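Dbv8 protein (Nonomuraea, PDB 4MFZ) probably transfers long aliphatic acyl groups from acyl-CoA to amino groups of glycopeptide antibiotics, as a GNAT-type N-acyltransferase that binds decanoyl-CoA. Local coordinates at residues L196-Y201 and P226-D231; R190-R195 and Y201-A206. All blocks are in the same frame, centred on the assembly; numbering follows the deposited sequence.

Contact 1. Residues L196-Y201 and P226-D231; sequences LGRLQY and PDIYYD
Arg198 and Leu199, at the end of a tight turn, pack against Ile228 and Tyr229 in the first turn of helix 226-243. The turn is a type II' beta turn running from Leu196 to Leu199, with a bond of 2.8 Å from Leu196 N to Leu199 O across its base and only a weak one from Leu199 N back to Leu196 O; Gly197 takes its positive-phi position. Still within the turn, Arg198 brings its aliphatic stem up to Ile228, CG lying 3.6 Å from Ile228 CD1 and CD only slightly farther from the same methyl. CG stands anti to the backbone N (chi1 -174°), which sets the stem against Ile228; the bend at chi2 (66°) then turns the guanidinium off toward the carbonyls of Pro218 and Gly222, to which it is hydrogen-bonded. The Arg198 backbone joins in through a water, which accepts from Arg198 N at 3.0 Å and donates to Ile228 O at 2.7 Å. Next along, Leu199 sends a single methyl to the tyrosine: CD1 meets Tyr229 CD2 at 3.8 Å, oblique to the ring, whose hydroxyl bonds Trp280. No direct hydrogen bond spans the two segments. Apolar carbon and one bridging water therefore join turn to helix, leaving the guanidinium to the two carbonyls; the arginine also lines the decanoyl-CoA pocket.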
ATOM      1  N   LEU A 196       9.653   6.967   6.558  1.00 14.18           N
ATOM      2  CA  LEU A 196      10.702   7.780   7.143  1.00 14.10           C
ATOM      3  C   LEU A 196      11.694   8.100   6.034  1.00 13.06           C
ATOM      4  O   LEU A 196      12.484   7.253   5.641  1.00 13.57           O
ATOM      5  CB  LEU A 196      11.389   7.077   8.345  1.00 13.58           C
ATOM      6  CG  LEU A 196      10.618   6.402   9.494  1.00 13.81           C
ATOM      7  CD1 LEU A 196      11.552   5.642  10.452  1.00 13.32           C
ATOM      8  CD2 LEU A 196       9.753   7.403  10.255  1.00 14.12           C
ATOM      9  N   GLY A 197      11.631   9.320   5.524  1.00 13.56           N
ATOM     10  CA  GLY A 197      12.446   9.711   4.371  1.00 13.82           C
ATOM     11  C   GLY A 197      12.025   8.894   3.170  1.00 14.55           C
ATOM     12  O   GLY A 197      10.835   8.877   2.827  1.00 15.50           O
ATOM     13  N   ARG A 198      12.962   8.148   2.580  1.00 14.42           N
ATOM     14  CA  ARG A 198      12.686   7.399   1.346  1.00 13.89           C
ATOM     15  C   ARG A 198      11.978   6.052   1.544  1.00 13.98           C
ATOM     16  O   ARG A 198      11.476   5.493   0.574  1.00 13.43           O
ATOM     17  CB  ARG A 198      13.981   7.164   0.566  1.00 13.16           C
ATOM     18  CG  ARG A 198      13.856   6.518  -0.833  1.00 13.34           C
ATOM     19  CD  ARG A 198      13.118   7.395  -1.868  1.00 13.09           C
ATOM     20  NE  ARG A 198      12.905   6.745  -3.183  1.00 12.46           N
ATOM     21  CZ  ARG A 198      12.065   5.723  -3.389  1.00 12.73           C
ATOM     22  NH1 ARG A 198      11.338   5.235  -2.380  1.00 11.77           N
ATOM     23  NH2 ARG A 198      11.905   5.204  -4.609  1.00 11.81           N
ATOM     24  N   LEU A 199      11.996   5.512   2.762  1.00 13.58           N
ATOM     25  CA  LEU A 199      11.565   4.130   2.961  1.00 14.49           C
ATOM     26  C   LEU A 199      10.349   4.049   3.861  1.00 13.92           C
ATOM     27  O   LEU A 199      10.134   4.947   4.689  1.00 13.46           O
ATOM     28  CB  LEU A 199      12.718   3.285   3.566  1.00 14.23           C
ATOM     29  CG  LEU A 199      14.092   3.283   2.884  1.00 14.60           C
ATOM     30  CD1 LEU A 199      15.033   2.278   3.558  1.00 15.67           C
ATOM     31  CD2 LEU A 199      14.034   2.945   1.409  1.00 15.09           C
ATOM     32  N   GLN A 200       9.582   2.967   3.710  1.00 14.21           N
ATOM     33  CA  GLN A 200       8.400   2.695   4.556  1.00 16.03           C
ATOM     34  C   GLN A 200       8.623   1.456   5.454  1.00 15.98           C
ATOM     35  O   GLN A 200       9.288   0.501   5.069  1.00 15.36           O
ATOM     36  CB  GLN A 200       7.142   2.448   3.709  1.00 16.39           C
ATOM     37  CG  GLN A 200       6.507   3.665   3.021  1.00 16.88           C
ATOM     38  CD  GLN A 200       5.428   3.254   2.018  1.00 18.60           C
ATOM     39  OE1 GLN A 200       5.460   2.148   1.478  1.00 21.31           O
ATOM     40  NE2 GLN A 200       4.487   4.150   1.746  1.00 19.74           N
ATOM     41  N   TYR A 201       8.068   1.481   6.654  1.00 16.35           N
ATOM     42  CA  TYR A 201       8.270   0.384   7.586  1.00 16.81           C
ATOM     43  C   TYR A 201       6.910   0.035   8.147  1.00 18.24           C
ATOM     44  O   TYR A 201       6.180   0.935   8.565  1.00 18.73           O
ATOM     45  CB  TYR A 201       9.169   0.827   8.741  1.00 17.20           C
ATOM     46  CG  TYR A 201      10.511   1.333   8.294  1.00 16.53           C
ATOM     47  CD1 TYR A 201      10.702   2.690   7.990  1.00 15.51           C
ATOM     48  CD2 TYR A 201      11.594   0.452   8.153  1.00 16.37           C
ATOM     49  CE1 TYR A 201      11.941   3.151   7.545  1.00 16.45           C
ATOM     50  CE2 TYR A 201      12.838   0.910   7.726  1.00 16.56           C
ATOM     51  CZ  TYR A 201      13.006   2.253   7.428  1.00 16.70           C
ATOM     52  OH  TYR A 201      14.244   2.682   6.997  1.00 18.18           O
ATOM     53  N   PRO A 226      22.502   5.762  -2.061  1.00 15.74           N
ATOM     54  CA  PRO A 226      22.931   5.296  -0.730  1.00 16.32           C
ATOM     55  C   PRO A 226      22.632   6.264   0.424  1.00 16.99           C
ATOM     56  O   PRO A 226      22.231   5.812   1.508  1.00 15.90           O
ATOM     57  CB  PRO A 226      24.447   5.099  -0.918  1.00 15.46           C
ATOM     58  CG  PRO A 226      24.574   4.714  -2.367  1.00 15.71           C
ATOM     59  CD  PRO A 226      23.545   5.556  -3.088  1.00 15.34           C
ATOM     60  N   ASP A 227      22.812   7.576   0.201  1.00 16.49           N
ATOM     61  CA  ASP A 227      22.619   8.564   1.264  1.00 17.53           C
ATOM     62  C   ASP A 227      21.163   8.592   1.757  1.00 17.01           C
ATOM     63  O   ASP A 227      20.902   8.741   2.944  1.00 15.87           O
ATOM     64  CB  ASP A 227      23.025   9.995   0.804  1.00 18.47           C
ATOM     65  CG  ASP A 227      24.505  10.267   0.952  1.00 21.41           C
ATOM     66  OD1 ASP A 227      25.247   9.406   1.474  1.00 22.11           O
ATOM     67  OD2 ASP A 227      24.945  11.378   0.553  1.00 25.51           O
ATOM     68  N   ILE A 228      20.216   8.495   0.837  1.00 16.27           N
ATOM     69  CA  ILE A 228      18.831   8.524   1.275  1.00 16.38           C
ATOM     70  C   ILE A 228      18.414   7.169   1.863  1.00 15.76           C
ATOM     71  O   ILE A 228      17.620   7.140   2.784  1.00 16.54           O
ATOM     72  CB  ILE A 228      17.849   9.054   0.191  1.00 16.54           C
ATOM     73  CG1 ILE A 228      17.587   7.980  -0.876  1.00 16.00           C
ATOM     74  CG2 ILE A 228      18.350  10.399  -0.355  1.00 16.16           C
ATOM     75  CD1 ILE A 228      16.709   8.419  -2.027  1.00 19.26           C
ATOM     76  N   TYR A 229      18.973   6.074   1.353  1.00 14.67           N
ATOM     77  CA  TYR A 229      18.716   4.755   1.933  1.00 14.85           C
ATOM     78  C   TYR A 229      19.205   4.667   3.390  1.00 14.71           C
ATOM     79  O   TYR A 229      18.439   4.282   4.282  1.00 13.55           O
ATOM     80  CB  TYR A 229      19.294   3.620   1.056  1.00 14.92           C
ATOM     81  CG  TYR A 229      19.226   2.212   1.679  1.00 15.41           C
ATOM     82  CD1 TYR A 229      20.278   1.725   2.434  1.00 15.85           C
ATOM     83  CD2 TYR A 229      18.118   1.380   1.498  1.00 15.27           C
ATOM     84  CE1 TYR A 229      20.243   0.451   2.997  1.00 16.71           C
ATOM     85  CE2 TYR A 229      18.072   0.109   2.041  1.00 15.91           C
ATOM     86  CZ  TYR A 229      19.135  -0.361   2.809  1.00 16.95           C
ATOM     87  OH  TYR A 229      19.120  -1.645   3.380  1.00 18.33           O
ATOM     88  N   TYR A 230      20.476   5.025   3.628  1.00 13.62           N
ATOM     89  CA  TYR A 230      21.040   4.899   4.970  1.00 14.40           C
ATOM     90  C   TYR A 230      20.509   5.906   5.950  1.00 15.19           C
ATOM     91  O   TYR A 230      20.357   5.605   7.146  1.00 15.05           O
ATOM     92  CB  TYR A 230      22.575   4.928   4.964  1.00 14.53           C
ATOM     93  CG  TYR A 230      23.159   3.685   4.388  1.00 14.62           C
ATOM     94  CD1 TYR A 230      22.993   2.447   5.035  1.00 15.12           C
ATOM     95  CD2 TYR A 230      23.861   3.722   3.192  1.00 14.20           C
ATOM     96  CE1 TYR A 230      23.547   1.286   4.500  1.00 15.14           C
ATOM     97  CE2 TYR A 230      24.415   2.570   2.650  1.00 15.27           C
ATOM     98  CZ  TYR A 230      24.263   1.351   3.308  1.00 15.48           C
ATOM     99  OH  TYR A 230      24.799   0.189   2.745  1.00 15.87           O
ATOM    100  N   ASP A 231      20.200   7.105   5.460  1.00 15.11           N
ATOM    101  CA  ASP A 231      19.615   8.074   6.368  1.00 15.91           C
ATOM    102  C   ASP A 231      18.266   7.561   6.950  1.00 15.37           C
ATOM    103  O   ASP A 231      17.993   7.745   8.137  1.00 15.36           O
ATOM    104  CB  ASP A 231      19.441   9.438   5.705  1.00 15.66           C
ATOM    105  CG  ASP A 231      19.086  10.505   6.723  1.00 17.05           C
ATOM    106  OD1 ASP A 231      20.013  10.988   7.414  1.00 17.02           O
ATOM    107  OD2 ASP A 231      17.877  10.829   6.850  1.00 18.51           O
TER
HETATM  108  O   HOH W   1      15.727   8.970   3.506  1.00 15.83           O

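Contact 2. Residues R190-R195 and Y201-A206; sequences RGLVYR and YNLAVA
Three backbone hydrogen bonds tie Leu192 and Tyr194 to Tyr201 and Leu203, pairing the strands of an antiparallel beta hairpin. Tyr194 and Tyr201 form a hydrogen-bonded pair: Tyr194 N reaches Tyr201 O and Tyr201 N returns to Tyr194 O, each at 2.9 Å. Leu203 N adds a bond of 3.1 Å to Leu192 O, just ahead of strand 193-196. In the neighbouring non-hydrogen-bonded pair the backbones close to 4.3 Å between Val193 CA and Asn202 CA, and Val193 CG2 meets Asn202 CB at 3.7 Å. On the face of Tyr194 and Leu203 the two segments meet at longer range. Leu203 touches the Tyr194 ring obliquely, its CD1 4.0 Å from Tyr194 CE1, and the same methyl comes no nearer than 4.4 Å to Leu192 CD1. Tyr194 CG lies beside the backbone N (chi1 -62°), turning the ring back to Gly191, C-prime residue of a Schellman motif; Tyr194 OH donates to Gly191 O at 2.7 Å from above the carbonyl plane. Past Leu203 the strand leaves its partner, and Val205 is exposed. Phe240 of helix 226-243 packs on Tyr194, Tyr201 and Leu203, Trp184 of helix 182-192 lies against Val193 and Asn202, and strand 211-216 flanks strand 199-205.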
ATOM      1  N   ARG A 190      -4.598   2.234   9.388  1.00 14.50           N
ATOM      2  CA  ARG A 190      -4.699   1.682  10.731  1.00 15.64           C
ATOM      3  C   ARG A 190      -3.474   1.970  11.600  1.00 15.50           C
ATOM      4  O   ARG A 190      -3.319   1.337  12.637  1.00 14.64           O
ATOM      5  CB  ARG A 190      -4.895   0.172  10.698  1.00 16.25           C
ATOM      6  CG  ARG A 190      -6.308  -0.314  10.449  1.00 17.35           C
ATOM      7  CD  ARG A 190      -6.312  -1.849  10.383  1.00 17.88           C
ATOM      8  NE  ARG A 190      -6.053  -2.409  11.696  1.00 18.64           N
ATOM      9  CZ  ARG A 190      -5.128  -3.318  11.997  1.00 17.84           C
ATOM     10  NH1 ARG A 190      -4.376  -3.864  11.068  1.00 17.10           N
ATOM     11  NH2 ARG A 190      -4.988  -3.686  13.268  1.00 17.32           N
ATOM     12  N   GLY A 191      -2.608   2.905  11.186  1.00 15.58           N
ATOM     13  CA  GLY A 191      -1.505   3.370  12.049  1.00 15.54           C
ATOM     14  C   GLY A 191      -0.347   2.401  12.168  1.00 15.89           C
ATOM     15  O   GLY A 191       0.414   2.468  13.119  1.00 16.99           O
ATOM     16  N   LEU A 192      -0.192   1.525  11.187  1.00 16.27           N
ATOM     17  CA  LEU A 192       0.814   0.447  11.212  1.00 17.32           C
ATOM     18  C   LEU A 192       1.924   0.571  10.150  1.00 16.64           C
ATOM     19  O   LEU A 192       2.755  -0.347  10.000  1.00 16.31           O
ATOM     20  CB  LEU A 192       0.112  -0.915  10.999  1.00 17.54           C
ATOM     21  CG  LEU A 192      -0.183  -1.787  12.233  1.00 19.93           C
ATOM     22  CD1 LEU A 192      -0.369  -0.961  13.484  1.00 19.00           C
ATOM     23  CD2 LEU A 192      -1.360  -2.762  12.072  1.00 19.67           C
ATOM     24  N   VAL A 193       1.904   1.653   9.379  1.00 15.39           N
ATOM     25  CA  VAL A 193       2.972   1.891   8.378  1.00 15.22           C
ATOM     26  C   VAL A 193       3.447   3.323   8.559  1.00 14.94           C
ATOM     27  O   VAL A 193       2.624   4.242   8.662  1.00 14.33           O
ATOM     28  CB  VAL A 193       2.489   1.675   6.905  1.00 15.15           C
ATOM     29  CG1 VAL A 193       3.623   1.898   5.895  1.00 14.52           C
ATOM     30  CG2 VAL A 193       1.891   0.264   6.705  1.00 14.44           C
ATOM     31  N   TYR A 194       4.761   3.508   8.599  1.00 14.70           N
ATOM     32  CA  TYR A 194       5.379   4.863   8.676  1.00 14.81           C
ATOM     33  C   TYR A 194       6.388   5.039   7.573  1.00 14.98           C
ATOM     34  O   TYR A 194       7.180   4.155   7.320  1.00 14.37           O
ATOM     35  CB  TYR A 194       5.989   5.101  10.083  1.00 14.87           C
ATOM     36  CG  TYR A 194       4.866   5.022  11.061  1.00 14.79           C
ATOM     37  CD1 TYR A 194       4.379   3.771  11.512  1.00 15.01           C
ATOM     38  CD2 TYR A 194       4.167   6.174  11.409  1.00 15.22           C
ATOM     39  CE1 TYR A 194       3.247   3.706  12.337  1.00 15.36           C
ATOM     40  CE2 TYR A 194       3.064   6.111  12.238  1.00 15.50           C
ATOM     41  CZ  TYR A 194       2.613   4.896  12.695  1.00 15.03           C
ATOM     42  OH  TYR A 194       1.485   4.903  13.485  1.00 16.42           O
ATOM     43  N   ARG A 195       6.328   6.170   6.883  1.00 15.29           N
ATOM     44  CA  ARG A 195       7.353   6.484   5.915  1.00 14.61           C
ATOM     45  C   ARG A 195       8.397   7.385   6.575  1.00 14.19           C
ATOM     46  O   ARG A 195       8.074   8.430   7.084  1.00 13.68           O
ATOM     47  CB  ARG A 195       6.765   7.185   4.692  1.00 15.68           C
ATOM     48  CG  ARG A 195       7.848   7.702   3.740  1.00 16.43           C
ATOM     49  CD  ARG A 195       7.338   7.974   2.330  1.00 17.18           C
ATOM     50  NE  ARG A 195       8.479   8.251   1.445  1.00 17.00           N
ATOM     51  CZ  ARG A 195       8.416   8.264   0.113  1.00 18.57           C
ATOM     52  NH1 ARG A 195       7.262   8.009  -0.527  1.00 17.76           N
ATOM     53  NH2 ARG A 195       9.515   8.515  -0.597  1.00 18.37           N
ATOM     54  N   TYR A 201       8.068   1.481   6.654  1.00 16.35           N
ATOM     55  CA  TYR A 201       8.270   0.384   7.586  1.00 16.81           C
ATOM     56  C   TYR A 201       6.910   0.035   8.147  1.00 18.24           C
ATOM     57  O   TYR A 201       6.180   0.935   8.565  1.00 18.73           O
ATOM     58  CB  TYR A 201       9.169   0.827   8.741  1.00 17.20           C
ATOM     59  CG  TYR A 201      10.511   1.333   8.294  1.00 16.53           C
ATOM     60  CD1 TYR A 201      10.702   2.690   7.990  1.00 15.51           C
ATOM     61  CD2 TYR A 201      11.594   0.452   8.153  1.00 16.37           C
ATOM     62  CE1 TYR A 201      11.941   3.151   7.545  1.00 16.45           C
ATOM     63  CE2 TYR A 201      12.838   0.910   7.726  1.00 16.56           C
ATOM     64  CZ  TYR A 201      13.006   2.253   7.428  1.00 16.70           C
ATOM     65  OH  TYR A 201      14.244   2.682   6.997  1.00 18.18           O
ATOM     66  N   ASN A 202       6.567  -1.251   8.165  1.00 18.06           N
ATOM     67  CA  ASN A 202       5.360  -1.652   8.870  1.00 19.20           C
ATOM     68  C   ASN A 202       5.650  -2.521  10.093  1.00 19.02           C
ATOM     69  O   ASN A 202       6.547  -3.341  10.088  1.00 19.65           O
ATOM     70  CB  ASN A 202       4.330  -2.293   7.950  1.00 19.09           C
ATOM     71  CG  ASN A 202       4.759  -3.632   7.441  1.00 22.12           C
ATOM     72  OD1 ASN A 202       5.695  -3.730   6.636  1.00 24.79           O
ATOM     73  ND2 ASN A 202       4.049  -4.683   7.865  1.00 21.90           N
ATOM     74  N   LEU A 203       4.885  -2.286  11.140  1.00 19.15           N
ATOM     75  CA  LEU A 203       5.057  -2.975  12.388  1.00 20.64           C
ATOM     76  C   LEU A 203       4.407  -4.335  12.217  1.00 21.15           C
ATOM     77  O   LEU A 203       3.191  -4.425  12.225  1.00 19.54           O
ATOM     78  CB  LEU A 203       4.350  -2.182  13.483  1.00 21.04           C
ATOM     79  CG  LEU A 203       4.906  -0.781  13.768  1.00 23.40           C
ATOM     80  CD1 LEU A 203       3.791   0.197  14.081  1.00 23.59           C
ATOM     81  CD2 LEU A 203       5.923  -0.795  14.911  1.00 24.09           C
ATOM     82  N   ALA A 204       5.217  -5.375  12.059  1.00 21.45           N
ATOM     83  CA  ALA A 204       4.713  -6.727  11.792  1.00 25.12           C
ATOM     84  C   ALA A 204       5.083  -7.712  12.912  1.00 26.32           C
ATOM     85  O   ALA A 204       5.788  -7.352  13.850  1.00 24.71           O
ATOM     86  CB  ALA A 204       5.249  -7.218  10.449  1.00 24.49           C
ATOM     87  N   VAL A 205       4.579  -8.941  12.835  1.00 29.18           N
ATOM     88  CA  VAL A 205       5.121 -10.034  13.646  1.00 31.10           C
ATOM     89  C   VAL A 205       5.456 -11.211  12.724  1.00 33.19           C
ATOM     90  O   VAL A 205       4.718 -11.463  11.778  1.00 32.20           O
ATOM     91  CB  VAL A 205       4.223 -10.440  14.864  1.00 33.19           C
ATOM     92  CG1 VAL A 205       3.434  -9.251  15.410  1.00 33.88           C
ATOM     93  CG2 VAL A 205       3.274 -11.578  14.539  1.00 34.39           C
ATOM     94  N   ALA A 206       6.588 -11.886  12.973  1.00 34.50           N
ATOM     95  CA  ALA A 206       7.052 -13.007  12.125  1.00 36.09           C
ATOM     96  C   ALA A 206       6.263 -14.286  12.443  1.00 38.22           C
ATOM     97  O   ALA A 206       5.410 -14.267  13.327  1.00 38.33           O
ATOM     98  CB  ALA A 206       8.549 -13.240  12.309  1.00 33.78           C
TER

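In the fold
Contacts 1 and 2 lie with their centres 15 Å apart and share Tyr201 and strand 199-205. Along the chain their segments alternate: 190-195, 196-201, 201-206, then 226-231. Contact 2 pairs strands 193-196 and 199-205 at one margin of the six-stranded mixed sheet, directly after helix 182-192; contact 1 joins the hairpin's turn to the start of helix 226-243. Gln200 packs on Val193 and Arg195, bringing the two contacts into touch. All four segments belong largely to the GNAT-like C-terminal region, and together they link helix 182-192, the sheet edge and helix 226-243, with contact 1 beside the bound decanoyl-CoA.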